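Local coordinates for protein indole-3-acetic acid-amido synthetase GH3.15 (PDB 6E1Q) that conjugates glutamine, and possibly cysteine, to the auxin precursor indole-3-butyric acid, and glutamine to the herbicide 2,4-DB, at the expense of ATP, at residues A[234-237]-A[238-242]; A[269-272]-A[273-277]. All blocks are in the same frame, centred on the assembly; numbering follows the deposited sequence.

Contact 1. Residues A[234-237]-A[238-242]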
loop_
_atom_site.group_PDB
_atom_site.type_symbol
_atom_site.label_atom_id
_atom_site.label_comp_id
_atom_site.label_asym_id
_atom_site.label_seq_id
_atom_site.Cartn_x
_atom_site.Cartn_y
_atom_site.Cartn_z
ATOM N N TRP A 234 -20.627 8.269 14.421
ATOM C CA TRP A 234 -21.201 9.399 13.701
ATOM C C TRP A 234 -22.154 10.257 14.539
ATOM O O TRP A 234 -22.105 11.488 14.384
ATOM C CB TRP A 234 -21.864 8.919 12.403
ATOM C CG TRP A 234 -23.111 8.087 12.512
ATOM C CD1 TRP A 234 -23.195 6.721 12.409
ATOM C CD2 TRP A 234 -24.463 8.560 12.686
ATOM N NE1 TRP A 234 -24.505 6.314 12.538
ATOM C CE2 TRP A 234 -25.305 7.420 12.700
ATOM C CE3 TRP A 234 -25.041 9.834 12.829
ATOM C CZ2 TRP A 234 -26.685 7.513 12.851
ATOM C CZ3 TRP A 234 -26.422 9.929 12.993
ATOM C CH2 TRP A 234 -27.230 8.771 13.000
ATOM N N PRO A 235 -22.980 9.724 15.458
ATOM C CA PRO A 235 -23.890 10.642 16.178
ATOM C C PRO A 235 -23.148 11.601 17.073
ATOM O O PRO A 235 -23.526 12.780 17.160
ATOM C CB PRO A 235 -24.813 9.704 16.978
ATOM C CG PRO A 235 -24.690 8.381 16.258
ATOM C CD PRO A 235 -23.263 8.319 15.808
ATOM N N GLU A 236 -22.087 11.132 17.731
ATOM C CA GLU A 236 -21.306 12.035 18.568
ATOM C C GLU A 236 -20.559 13.061 17.724
ATOM O O GLU A 236 -20.508 14.246 18.080
ATOM C CB GLU A 236 -20.330 11.243 19.426
ATOM C CG GLU A 236 -19.547 12.114 20.366
ATOM C CD GLU A 236 -18.597 11.323 21.240
ATOM O OE1 GLU A 236 -17.908 11.953 22.064
ATOM O OE2 GLU A 236 -18.534 10.078 21.104
ATOM N N LEU A 237 -19.962 12.630 16.606
ATOM C CA LEU A 237 -19.333 13.588 15.695
ATOM C C LEU A 237 -20.311 14.681 15.281
ATOM O O LEU A 237 -19.965 15.870 15.258
ATOM C CB LEU A 237 -18.799 12.868 14.455
ATOM C CG LEU A 237 -17.576 12.000 14.734
ATOM C CD1 LEU A 237 -17.462 10.945 13.631
ATOM C CD2 LEU A 237 -16.319 12.880 14.790
ATOM N N CYS A 238 -21.533 14.285 14.914
ATOM C CA CYS A 238 -22.516 15.260 14.466
ATOM C C CYS A 238 -22.934 16.172 15.607
ATOM O O CYS A 238 -23.150 17.374 15.407
ATOM C CB CYS A 238 -23.718 14.539 13.872
ATOM S SG CYS A 238 -23.320 13.757 12.298
ATOM N N SER A 239 -23.034 15.615 16.813
ATOM C CA SER A 239 -23.373 16.419 17.973
ATOM C C SER A 239 -22.325 17.511 18.202
ATOM O O SER A 239 -22.671 18.669 18.472
ATOM C CB SER A 239 -23.529 15.496 19.188
ATOM O OG SER A 239 -23.301 16.205 20.378
ATOM N N ASN A 240 -21.040 17.170 18.053
ATOM C CA ASN A 240 -19.981 18.175 18.147
ATOM C C ASN A 240 -20.168 19.270 17.108
ATOM O O ASN A 240 -19.949 20.453 17.394
ATOM C CB ASN A 240 -18.603 17.539 17.953
ATOM C CG ASN A 240 -18.098 16.804 19.188
ATOM O OD1 ASN A 240 -16.912 16.479 19.255
ATOM N ND2 ASN A 240 -18.985 16.520 20.159
ATOM N N ILE A 241 -20.541 18.889 15.885
ATOM C CA ILE A 241 -20.778 19.870 14.831
ATOM C C ILE A 241 -21.962 20.764 15.187
ATOM O O ILE A 241 -21.924 21.982 14.973
ATOM C CB ILE A 241 -20.984 19.157 13.478
ATOM C CG1 ILE A 241 -19.686 18.483 13.015
ATOM C CG2 ILE A 241 -21.487 20.150 12.396
ATOM C CD1 ILE A 241 -19.843 17.652 11.722
ATOM N N ARG A 242 -23.031 20.181 15.731
ATOM C CA ARG A 242 -24.210 20.977 16.083
ATOM C C ARG A 242 -23.880 22.026 17.140
ATOM O O ARG A 242 -24.267 23.195 17.016
ATOM C CB ARG A 242 -25.335 20.057 16.580
ATOM C CG ARG A 242 -26.540 20.815 17.170
ATOM C CD ARG A 242 -27.738 19.889 17.329
ATOM N NE ARG A 242 -28.295 19.474 16.047
ATOM C CZ ARG A 242 -28.146 18.260 15.513
ATOM N NH1 ARG A 242 -27.449 17.310 16.148
ATOM N NH2 ARG A 242 -28.699 17.994 14.337
#

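Contact 2. Residues A[269-272]-A[273-277]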
loop_
_atom_site.group_PDB
_atom_site.type_symbol
_atom_site.label_atom_id
_atom_site.label_comp_id
_atom_site.label_asym_id
_atom_site.label_seq_id
_atom_site.Cartn_x
_atom_site.Cartn_y
_atom_site.Cartn_z
ATOM N N GLU A 269 -27.359 22.916 11.101
ATOM C CA GLU A 269 -27.793 22.524 9.761
ATOM C C GLU A 269 -26.831 21.525 9.136
ATOM O O GLU A 269 -27.254 20.551 8.499
ATOM C CB GLU A 269 -27.938 23.759 8.865
ATOM C CG GLU A 269 -27.674 23.469 7.386
ATOM C CD GLU A 269 -28.156 24.575 6.457
ATOM O OE1 GLU A 269 -28.185 25.747 6.894
ATOM O OE2 GLU A 269 -28.491 24.263 5.289
ATOM N N LEU A 270 -25.527 21.770 9.279
ATOM C CA LEU A 270 -24.556 20.818 8.763
ATOM C C LEU A 270 -24.648 19.487 9.512
ATOM O O LEU A 270 -24.544 18.410 8.908
ATOM C CB LEU A 270 -23.145 21.398 8.861
ATOM C CG LEU A 270 -22.058 20.388 8.441
ATOM C CD1 LEU A 270 -22.239 19.976 6.980
ATOM C CD2 LEU A 270 -20.643 20.899 8.705
ATOM N N ALA A 271 -24.843 19.545 10.828
ATOM C CA ALA A 271 -25.026 18.325 11.600
ATOM C C ALA A 271 -26.202 17.518 11.060
ATOM O O ALA A 271 -26.090 16.307 10.849
ATOM C CB ALA A 271 -25.224 18.672 13.083
ATOM N N SER A 272 -27.325 18.189 10.789
ATOM C CA SER A 272 -28.529 17.488 10.345
ATOM C C SER A 272 -28.323 16.853 8.975
ATOM O O SER A 272 -28.804 15.744 8.726
ATOM C CB SER A 272 -29.721 18.458 10.310
ATOM O OG SER A 272 -30.200 18.711 11.613
ATOM N N LEU A 273 -27.611 17.546 8.079
ATOM C CA LEU A 273 -27.310 16.993 6.760
ATOM C C LEU A 273 -26.522 15.698 6.873
ATOM O O LEU A 273 -26.803 14.720 6.172
ATOM C CB LEU A 273 -26.531 18.014 5.925
ATOM C CG LEU A 273 -27.319 19.267 5.521
ATOM C CD1 LEU A 273 -26.451 20.278 4.758
ATOM C CD2 LEU A 273 -28.529 18.852 4.699
ATOM N N ILE A 274 -25.522 15.678 7.747
ATOM C CA ILE A 274 -24.684 14.499 7.895
ATOM C C ILE A 274 -25.459 13.389 8.580
ATOM O O ILE A 274 -25.344 12.213 8.209
ATOM C CB ILE A 274 -23.402 14.863 8.661
ATOM C CG1 ILE A 274 -22.615 15.910 7.875
ATOM C CG2 ILE A 274 -22.537 13.635 8.870
ATOM C CD1 ILE A 274 -21.372 16.356 8.574
ATOM N N GLU A 275 -26.251 13.744 9.599
ATOM C CA GLU A 275 -27.114 12.766 10.257
ATOM C C GLU A 275 -28.085 12.134 9.262
ATOM O O GLU A 275 -28.336 10.927 9.318
ATOM C CB GLU A 275 -27.870 13.433 11.424
ATOM C CG GLU A 275 -27.025 13.650 12.707
ATOM C CD GLU A 275 -27.521 14.799 13.600
ATOM O OE1 GLU A 275 -28.492 15.486 13.233
ATOM O OE2 GLU A 275 -26.929 15.027 14.680
ATOM N N GLN A 276 -28.629 12.929 8.331
ATOM C CA GLN A 276 -29.548 12.370 7.340
ATOM C C GLN A 276 -28.883 11.277 6.516
ATOM O O GLN A 276 -29.521 10.273 6.176
ATOM C CB GLN A 276 -30.066 13.460 6.408
ATOM C CG GLN A 276 -31.485 13.898 6.658
ATOM C CD GLN A 276 -31.746 15.293 6.120
ATOM O OE1 GLN A 276 -31.429 15.590 4.965
ATOM N NE2 GLN A 276 -32.317 16.159 6.957
ATOM N N GLU A 277 -27.609 11.468 6.160
ATOM C CA GLU A 277 -26.899 10.453 5.383
ATOM C C GLU A 277 -26.515 9.260 6.237
ATOM O O GLU A 277 -26.591 8.116 5.777
ATOM C CB GLU A 277 -25.639 11.044 4.744
ATOM C CG GLU A 277 -25.907 12.157 3.772
ATOM C CD GLU A 277 -26.898 11.761 2.688
ATOM O OE1 GLU A 277 -27.555 12.671 2.145
ATOM O OE2 GLU A 277 -27.010 10.549 2.372
#

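Contact 1. Residues A[234-237]-A[238-242]
The indole of W234 meets C238 at its edge, near the ring plane, where CE3 of W234 stands 4.3 Å from SG of C238. One face of the indole is covered by the neighbouring proline, with CG of P235 3.5 Å above the plane and over its centre. The thiol lies anti to its own carbonyl carbon (chi1 -70°) and points back along the helix, with SG of C238 3.3 Å from O of W234. These residues belong to helix 220-243 of the GH3 N-terminal domain, a domain of the ANL adenylating clan. The backbone keeps the i to i+4 bonds of a helix: N of C238 bonds to O of W234 at 2.9 Å, and N of I241 to O of L237 at 3.1 Å. P235 has no N-H to give, N of E236 also makes no bond to the turn before, and the helix is kinked here. One turn apart, CG of E236 lies 4.4 Å from ND2 of N240. Their polar ends are held from outside: S247 and W249 bond to E236, and Y199 and S247 to N240. L237 and I241 turn to helix 194-207, where both touch L203. CG1 of I241 packs 3.5 Å from O of L237.

Contact 2. Residues A[269-272]-A[273-277]
E275 and A271 share the straightest bond across this turn, N of E275 to O of A271 at 2.9 Å with an N-H...O angle of 167°. N of Q276 reaches O of S272 at 2.8 Å, and L273 and I274 bond in the same way to E269 and L270. The E275 side chain leaves with CG beside its backbone N (chi1 -77°) and folds back over the preceding turn. Its OE1 comes within 3.5 Å of CA of S272. Both carboxylate oxygens of E275 face the guanidinium of R242, with which it forms a salt bridge. All these residues lie on helix 268-278 of the GH3 N-terminal domain, whose inner side rests on helix 220-243. An alanine in place of E275 would remove the carboxylate and is likely to leave the R242 guanidinium without its charged mate on this helix. The apolar pair is L270 and I274, which cross obliquely. CD1 of L270 meets CD1 of I274 at 4.0 Å, and R209 touches both side chains. I274 is buried and also packs on C238, I241 and L290. On the outer side CG of E269 lies 4.3 Å from CD1 of L273.

Contact 1 and contact 2 are successive along the chain and lie side by side, their centres about 9 Å apart. They join helix 220-243 to helix 268-278. A salt bridge links them, NH2 of R242 to OE1 of E275 at 2.7 Å, with NH1 of R242 2.8 Å from OE2 of E275. The same NH2 of R242 probably also makes a weak hydrogen bond to OG of S272, at 3.2 Å. Beside this, CB of C238 packs 3.3 Å from OE2 of E275, and O of C238 lies 3.4 Å from CB of A271. Both contacts lie away from the ATP and acyl-acid sites, their centres about 31 and 33 Å from the centre of the chain, so neither lines the herbicide pocket.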